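Local structure of DNA repair and telomere maintenance protein nbs1 (3HUF) at residues T173-L184 / L197-I208. The protein serves as the adaptor subunit of the MRN complex in DNA double-strand break repair and telomere maintenance, its FHA and BRCT domains binding phosphorylated proteins such as Ctp1. Residues are numbered along the deposited sequence; the frame is centred on the assembly and turned at random.
With SCN (thiocyanate ion), chain E.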
ATOM      1  N   THR A 173      -1.283   4.589   7.963  1.00 40.02           N
ATOM      2  CA  THR A 173      -0.581   3.632   7.133  1.00 39.34           C
ATOM      3  C   THR A 173      -0.099   2.499   8.042  1.00 38.77           C
ATOM      4  O   THR A 173       0.142   2.716   9.226  1.00 38.77           O
ATOM      5  CB  THR A 173       0.592   4.317   6.445  1.00 39.21           C
ATOM      6  OG1 THR A 173       0.097   5.458   5.744  1.00 39.06           O
ATOM      7  CG2 THR A 173       1.282   3.401   5.456  1.00 38.86           C
ATOM      8  N   VAL A 174      -0.010   1.291   7.492  1.00 38.28           N
ATOM      9  CA  VAL A 174       0.519   0.134   8.205  1.00 37.37           C
ATOM     10  C   VAL A 174       2.054   0.198   8.189  1.00 36.92           C
ATOM     11  O   VAL A 174       2.676   0.260   7.141  1.00 35.77           O
ATOM     12  CB  VAL A 174       0.013  -1.190   7.557  1.00 37.44           C
ATOM     13  CG1 VAL A 174       0.558  -2.413   8.303  1.00 37.81           C
ATOM     14  CG2 VAL A 174      -1.512  -1.225   7.531  1.00 35.72           C
ATOM     15  N   ILE A 175       2.670   0.197   9.369  1.00 37.12           N
ATOM     16  CA  ILE A 175       4.115   0.313   9.439  1.00 36.20           C
ATOM     17  C   ILE A 175       4.732  -1.070   9.538  1.00 37.00           C
ATOM     18  O   ILE A 175       4.366  -1.876  10.375  1.00 36.81           O
ATOM     19  CB  ILE A 175       4.555   1.242  10.599  1.00 36.79           C
ATOM     20  CG1 ILE A 175       4.061   2.678  10.334  1.00 35.31           C
ATOM     21  CG2 ILE A 175       6.087   1.189  10.798  1.00 34.53           C
ATOM     22  CD1 ILE A 175       4.237   3.576  11.523  1.00 36.60           C
ATOM     23  N   ILE A 176       5.656  -1.370   8.642  1.00 37.37           N
ATOM     24  CA  ILE A 176       6.263  -2.683   8.664  1.00 38.21           C
ATOM     25  C   ILE A 176       7.764  -2.527   8.789  1.00 38.36           C
ATOM     26  O   ILE A 176       8.281  -1.401   8.813  1.00 37.93           O
ATOM     27  CB  ILE A 176       5.901  -3.480   7.384  1.00 38.08           C
ATOM     28  CG1 ILE A 176       6.232  -2.658   6.132  1.00 37.78           C
ATOM     29  CG2 ILE A 176       4.429  -3.890   7.421  1.00 37.34           C
ATOM     30  CD1 ILE A 176       5.945  -3.377   4.828  1.00 37.64           C
ATOM     31  N   ASP A 177       8.460  -3.651   8.847  1.00 39.11           N
ATOM     32  CA  ASP A 177       9.900  -3.618   8.797  1.00 39.80           C
ATOM     33  C   ASP A 177      10.468  -4.767   7.990  1.00 40.43           C
ATOM     34  O   ASP A 177       9.735  -5.521   7.354  1.00 39.52           O
ATOM     35  CB  ASP A 177      10.520  -3.535  10.205  1.00 40.02           C
ATOM     36  CG  ASP A 177      10.227  -4.752  11.079  1.00 41.51           C
ATOM     37  OD1 ASP A 177      10.516  -4.652  12.280  1.00 43.97           O
ATOM     38  OD2 ASP A 177       9.741  -5.811  10.614  1.00 43.28           O
ATOM     39  N   ASP A 178      11.796  -4.839   8.028  1.00 41.27           N
ATOM     40  CA  ASP A 178      12.642  -5.874   7.446  1.00 42.15           C
ATOM     41  C   ASP A 178      12.105  -7.300   7.583  1.00 41.72           C
ATOM     42  O   ASP A 178      12.140  -8.073   6.629  1.00 41.62           O
ATOM     43  CB  ASP A 178      13.985  -5.791   8.193  1.00 43.49           C
ATOM     44  CG  ASP A 178      15.130  -6.297   7.385  1.00 46.71           C
ATOM     45  OD1 ASP A 178      15.687  -5.486   6.611  1.00 52.40           O
ATOM     46  OD2 ASP A 178      15.493  -7.490   7.551  1.00 50.37           O
ATOM     47  N   SER A 179      11.635  -7.659   8.778  1.00 41.73           N
ATOM     48  CA  SER A 179      11.148  -9.021   9.046  1.00 41.57           C
ATOM     49  C   SER A 179       9.941  -9.395   8.166  1.00 41.28           C
ATOM     50  O   SER A 179       9.827 -10.534   7.717  1.00 42.02           O
ATOM     51  CB  SER A 179      10.833  -9.219  10.543  1.00 41.56           C
ATOM     52  OG  SER A 179       9.668  -8.494  10.927  1.00 42.95           O
ATOM     53  N   TYR A 180       9.052  -8.443   7.911  1.00 40.21           N
ATOM     54  CA  TYR A 180       7.954  -8.680   6.990  1.00 39.67           C
ATOM     55  C   TYR A 180       8.450  -8.788   5.539  1.00 40.08           C
ATOM     56  O   TYR A 180       7.950  -9.611   4.757  1.00 39.92           O
ATOM     57  CB  TYR A 180       6.875  -7.604   7.109  1.00 39.61           C
ATOM     58  CG  TYR A 180       5.726  -7.795   6.137  1.00 39.13           C
ATOM     59  CD1 TYR A 180       4.758  -8.786   6.344  1.00 38.88           C
ATOM     60  CD2 TYR A 180       5.626  -7.007   5.001  1.00 40.22           C
ATOM     61  CE1 TYR A 180       3.706  -8.959   5.437  1.00 36.86           C
ATOM     62  CE2 TYR A 180       4.588  -7.165   4.092  1.00 41.41           C
ATOM     63  CZ  TYR A 180       3.626  -8.142   4.318  1.00 40.02           C
ATOM     64  OH  TYR A 180       2.611  -8.280   3.393  1.00 39.89           O
ATOM     65  N   LEU A 181       9.437  -7.973   5.177  1.00 39.70           N
ATOM     66  CA  LEU A 181      10.021  -8.052   3.843  1.00 39.42           C
ATOM     67  C   LEU A 181      10.649  -9.424   3.614  1.00 40.07           C
ATOM     68  O   LEU A 181      10.489 -10.010   2.547  1.00 40.18           O
ATOM     69  CB  LEU A 181      11.044  -6.936   3.626  1.00 38.84           C
ATOM     70  CG  LEU A 181      10.505  -5.507   3.703  1.00 38.63           C
ATOM     71  CD1 LEU A 181      11.636  -4.497   3.590  1.00 37.49           C
ATOM     72  CD2 LEU A 181       9.434  -5.231   2.631  1.00 36.67           C
ATOM     73  N   GLN A 182      11.337  -9.946   4.625  1.00 41.02           N
ATOM     74  CA  GLN A 182      11.914 -11.286   4.559  1.00 42.70           C
ATOM     75  C   GLN A 182      10.835 -12.348   4.273  1.00 43.07           C
ATOM     76  O   GLN A 182      11.044 -13.248   3.462  1.00 42.60           O
ATOM     77  CB  GLN A 182      12.696 -11.600   5.846  1.00 42.93           C
ATOM     78  CG  GLN A 182      13.985 -10.784   5.968  1.00 46.44           C
ATOM     79  CD  GLN A 182      14.702 -11.003   7.287  1.00 51.76           C
ATOM     80  OE1 GLN A 182      14.302 -11.855   8.087  1.00 55.08           O
ATOM     81  NE2 GLN A 182      15.774 -10.239   7.523  1.00 52.21           N
ATOM     82  N   TYR A 183       9.687 -12.208   4.936  1.00 43.73           N
ATOM     83  CA  TYR A 183       8.506 -12.999   4.636  1.00 45.00           C
ATOM     84  C   TYR A 183       8.087 -12.871   3.170  1.00 45.33           C
ATOM     85  O   TYR A 183       7.930 -13.882   2.497  1.00 45.93           O
ATOM     86  CB  TYR A 183       7.361 -12.622   5.575  1.00 45.29           C
ATOM     87  CG  TYR A 183       6.003 -13.182   5.209  1.00 47.73           C
ATOM     88  CD1 TYR A 183       5.773 -14.552   5.191  1.00 50.97           C
ATOM     89  CD2 TYR A 183       4.933 -12.334   4.913  1.00 50.42           C
ATOM     90  CE1 TYR A 183       4.512 -15.068   4.857  1.00 52.93           C
ATOM     91  CE2 TYR A 183       3.674 -12.840   4.584  1.00 50.34           C
ATOM     92  CZ  TYR A 183       3.473 -14.204   4.565  1.00 52.96           C
ATOM     93  OH  TYR A 183       2.230 -14.720   4.243  1.00 55.92           O
ATOM     94  N   LEU A 184       7.925 -11.654   2.657  1.00 45.48           N
ATOM     95  CA  LEU A 184       7.588 -11.490   1.226  1.00 45.95           C
ATOM     96  C   LEU A 184       8.573 -12.142   0.245  1.00 46.66           C
ATOM     97  O   LEU A 184       8.184 -12.586  -0.836  1.00 46.77           O
ATOM     98  CB  LEU A 184       7.404 -10.024   0.861  1.00 45.95           C
ATOM     99  CG  LEU A 184       6.222  -9.290   1.488  1.00 45.99           C
ATOM    100  CD1 LEU A 184       6.143  -7.877   0.947  1.00 45.45           C
ATOM    101  CD2 LEU A 184       4.914 -10.041   1.239  1.00 46.05           C
ATOM    102  N   LEU A 197      -0.988 -12.259   2.385  1.00 42.83           N
ATOM    103  CA  LEU A 197       0.184 -11.525   2.874  1.00 44.18           C
ATOM    104  C   LEU A 197      -0.166 -10.323   3.763  1.00 44.87           C
ATOM    105  O   LEU A 197       0.709  -9.762   4.429  1.00 44.45           O
ATOM    106  CB  LEU A 197       1.049 -11.055   1.680  1.00 44.86           C
ATOM    107  CG  LEU A 197       1.339 -12.100   0.580  1.00 45.07           C
ATOM    108  CD1 LEU A 197       1.982 -11.482  -0.675  1.00 49.01           C
ATOM    109  CD2 LEU A 197       2.167 -13.243   1.122  1.00 47.79           C
ATOM    110  N   MET A 198      -1.441  -9.938   3.769  1.00 45.67           N
ATOM    111  CA  MET A 198      -1.900  -8.717   4.439  1.00 46.37           C
ATOM    112  C   MET A 198      -1.993  -8.775   5.954  1.00 45.67           C
ATOM    113  O   MET A 198      -1.588  -7.810   6.612  1.00 46.16           O
ATOM    114  CB  MET A 198      -3.276  -8.250   3.918  1.00 47.45           C
ATOM    115  CG  MET A 198      -3.356  -7.802   2.501  1.00 49.52           C
ATOM    116  SD  MET A 198      -2.063  -6.670   1.961  1.00 56.83           S
ATOM    117  CE  MET A 198      -2.933  -5.833   0.630  1.00 54.48           C
ATOM    118  N   PRO A 199      -2.599  -9.843   6.519  1.00 45.02           N
ATOM    119  CA  PRO A 199      -2.663  -9.888   7.965  1.00 44.18           C
ATOM    120  C   PRO A 199      -1.307  -9.957   8.669  1.00 43.68           C
ATOM    121  O   PRO A 199      -1.202  -9.522   9.803  1.00 43.55           O
ATOM    122  CB  PRO A 199      -3.465 -11.179   8.236  1.00 44.77           C
ATOM    123  CG  PRO A 199      -4.253 -11.396   7.004  1.00 44.10           C
ATOM    124  CD  PRO A 199      -3.294 -11.006   5.935  1.00 45.22           C
ATOM    125  N   ASP A 200      -0.288 -10.524   8.024  1.00 43.25           N
ATOM    126  CA  ASP A 200       1.032 -10.635   8.658  1.00 42.63           C
ATOM    127  C   ASP A 200       1.639  -9.255   8.750  1.00 41.03           C
ATOM    128  O   ASP A 200       2.377  -8.968   9.682  1.00 40.63           O
ATOM    129  CB  ASP A 200       1.992 -11.541   7.880  1.00 43.23           C
ATOM    130  CG  ASP A 200       1.720 -13.023   8.100  1.00 45.49           C
ATOM    131  OD1 ASP A 200       1.461 -13.732   7.100  1.00 49.02           O
ATOM    132  OD2 ASP A 200       1.766 -13.495   9.245  1.00 47.60           O
ATOM    133  N   ALA A 201       1.315  -8.403   7.784  1.00 39.77           N
ATOM    134  CA  ALA A 201       1.760  -7.003   7.843  1.00 38.97           C
ATOM    135  C   ALA A 201       1.177  -6.257   9.050  1.00 38.36           C
ATOM    136  O   ALA A 201       1.878  -5.469   9.691  1.00 38.08           O
ATOM    137  CB  ALA A 201       1.421  -6.288   6.553  1.00 38.28           C
ATOM    138  N   LEU A 202      -0.099  -6.516   9.349  1.00 37.97           N
ATOM    139  CA  LEU A 202      -0.778  -5.890  10.483  1.00 38.21           C
ATOM    140  C   LEU A 202      -0.220  -6.427  11.790  1.00 37.71           C
ATOM    141  O   LEU A 202      -0.094  -5.671  12.752  1.00 37.69           O
ATOM    142  CB  LEU A 202      -2.295  -6.123  10.431  1.00 38.60           C
ATOM    143  CG  LEU A 202      -3.040  -5.491   9.248  1.00 42.00           C
ATOM    144  CD1 LEU A 202      -4.400  -6.138   9.034  1.00 43.22           C
ATOM    145  CD2 LEU A 202      -3.184  -3.961   9.397  1.00 44.73           C
ATOM    146  N   GLU A 203       0.116  -7.717  11.823  1.00 36.85           N
ATOM    147  CA  GLU A 203       0.702  -8.317  13.023  1.00 37.20           C
ATOM    148  C   GLU A 203       2.081  -7.740  13.286  1.00 36.11           C
ATOM    149  O   GLU A 203       2.444  -7.474  14.431  1.00 36.13           O
ATOM    150  CB  GLU A 203       0.796  -9.845  12.903  1.00 37.59           C
ATOM    151  CG  GLU A 203      -0.448 -10.583  13.356  1.00 41.82           C
ATOM    152  CD  GLU A 203      -0.863 -10.203  14.773  1.00 46.08           C
ATOM    153  OE1 GLU A 203      -0.076 -10.414  15.723  1.00 48.28           O
ATOM    154  OE2 GLU A 203      -1.983  -9.681  14.936  1.00 49.22           O
ATOM    155  N   CYS A 204       2.845  -7.574  12.211  1.00 35.67           N
ATOM    156  CA  CYS A 204       4.154  -6.944  12.271  1.00 35.39           C
ATOM    157  C   CYS A 204       4.031  -5.524  12.858  1.00 34.52           C
ATOM    158  O   CYS A 204       4.755  -5.161  13.786  1.00 34.27           O
ATOM    159  CB  CYS A 204       4.770  -6.898  10.864  1.00 35.20           C
ATOM    160  SG  CYS A 204       6.388  -6.070  10.782  1.00 37.48           S
ATOM    161  N   PHE A 205       3.085  -4.758  12.329  1.00 34.03           N
ATOM    162  CA  PHE A 205       2.815  -3.385  12.756  1.00 34.11           C
ATOM    163  C   PHE A 205       2.491  -3.342  14.245  1.00 34.36           C
ATOM    164  O   PHE A 205       3.161  -2.629  14.997  1.00 34.06           O
ATOM    165  CB  PHE A 205       1.666  -2.817  11.919  1.00 34.31           C
ATOM    166  CG  PHE A 205       1.319  -1.358  12.208  1.00 36.40           C
ATOM    167  CD1 PHE A 205       2.224  -0.492  12.838  1.00 37.92           C
ATOM    168  CD2 PHE A 205       0.088  -0.854  11.817  1.00 35.82           C
ATOM    169  CE1 PHE A 205       1.880   0.840  13.090  1.00 37.08           C
ATOM    170  CE2 PHE A 205      -0.256   0.472  12.065  1.00 37.72           C
ATOM    171  CZ  PHE A 205       0.646   1.318  12.699  1.00 37.83           C
ATOM    172  N   LYS A 206       1.513  -4.153  14.667  1.00 34.15           N
ATOM    173  CA  LYS A 206       1.086  -4.195  16.048  1.00 35.09           C
ATOM    174  C   LYS A 206       2.232  -4.567  16.995  1.00 34.08           C
ATOM    175  O   LYS A 206       2.297  -4.069  18.109  1.00 33.60           O
ATOM    176  CB  LYS A 206      -0.098  -5.151  16.231  1.00 35.84           C
ATOM    177  CG  LYS A 206      -1.366  -4.637  15.557  1.00 40.73           C
ATOM    178  CD  LYS A 206      -2.611  -5.490  15.889  1.00 46.60           C
ATOM    179  CE  LYS A 206      -3.681  -5.353  14.764  1.00 49.59           C
ATOM    180  NZ  LYS A 206      -5.027  -5.883  15.174  1.00 50.98           N
ATOM    181  N   ASN A 207       3.133  -5.433  16.536  1.00 33.17           N
ATOM    182  CA  ASN A 207       4.247  -5.857  17.383  1.00 32.36           C
ATOM    183  C   ASN A 207       5.292  -4.743  17.465  1.00 32.31           C
ATOM    184  O   ASN A 207       5.820  -4.478  18.545  1.00 31.28           O
ATOM    185  CB  ASN A 207       4.839  -7.192  16.888  1.00 31.66           C
ATOM    186  CG  ASN A 207       5.706  -7.859  17.918  1.00 32.53           C
ATOM    187  OD1 ASN A 207       5.230  -8.290  18.991  1.00 29.78           O
ATOM    188  ND2 ASN A 207       7.002  -7.971  17.607  1.00 32.37           N
ATOM    189  N   ILE A 208       5.540  -4.060  16.338  1.00 32.35           N
ATOM    190  CA  ILE A 208       6.497  -2.940  16.292  1.00 33.35           C
ATOM    191  C   ILE A 208       6.239  -1.872  17.362  1.00 33.94           C
ATOM    192  O   ILE A 208       7.161  -1.504  18.127  1.00 34.47           O
ATOM    193  CB  ILE A 208       6.572  -2.257  14.884  1.00 33.14           C
ATOM    194  CG1 ILE A 208       7.302  -3.148  13.881  1.00 33.11           C
ATOM    195  CG2 ILE A 208       7.262  -0.910  14.972  1.00 32.88           C
ATOM    196  CD1 ILE A 208       7.176  -2.658  12.411  1.00 33.23           C
TER
HETATM  197  S   SCN E 326      -3.817  -9.830  -1.951  1.00 29.15           S
HETATM  198  C   SCN E 326      -2.625 -10.071  -0.683  1.00 28.19           C
HETATM  199  N   SCN E 326      -2.012 -10.461   0.253  1.00 28.65           N
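Y180 reaches from helix 178-184 to the start of helix 198-208, its CG anti to the backbone N (chi1 179°), which directs the ring toward that helix. Its OH donates to L197 O at 2.6 Å, from above the carbonyl plane, while A201 CB packs over one ring face, 3.9 Å from the centroid, a CH-pi contact. A phenylalanine here could keep that face but would probably leave L197 O without this donor. Alongside, the Y183 and D200 side chains cross at about a right angle, with ring and carboxylate planes 68° apart. At the other end the F205 ring lies flat against strand 174-176, with I175 N 3.4 Å above its centre, and F205 CA makes a CA-H...O contact of 3.2 Å with I175 O. C204 SG lies 3.4 Å from D177 OD2; that oxygen accepts from S179 OG and, weakly, S179 N, a capping bond at the N-cap of helix 178-184. The two helices run nearly antiparallel (162°), their axes 10.0 Å apart. Strand 174-176 edges the four-stranded parallel sheet of the first BRCT domain, hydrogen-bonded to strand 150-152; F169 of helix 163-170 touches I175 and F205, and helix 123-134 packs against L181 and L184.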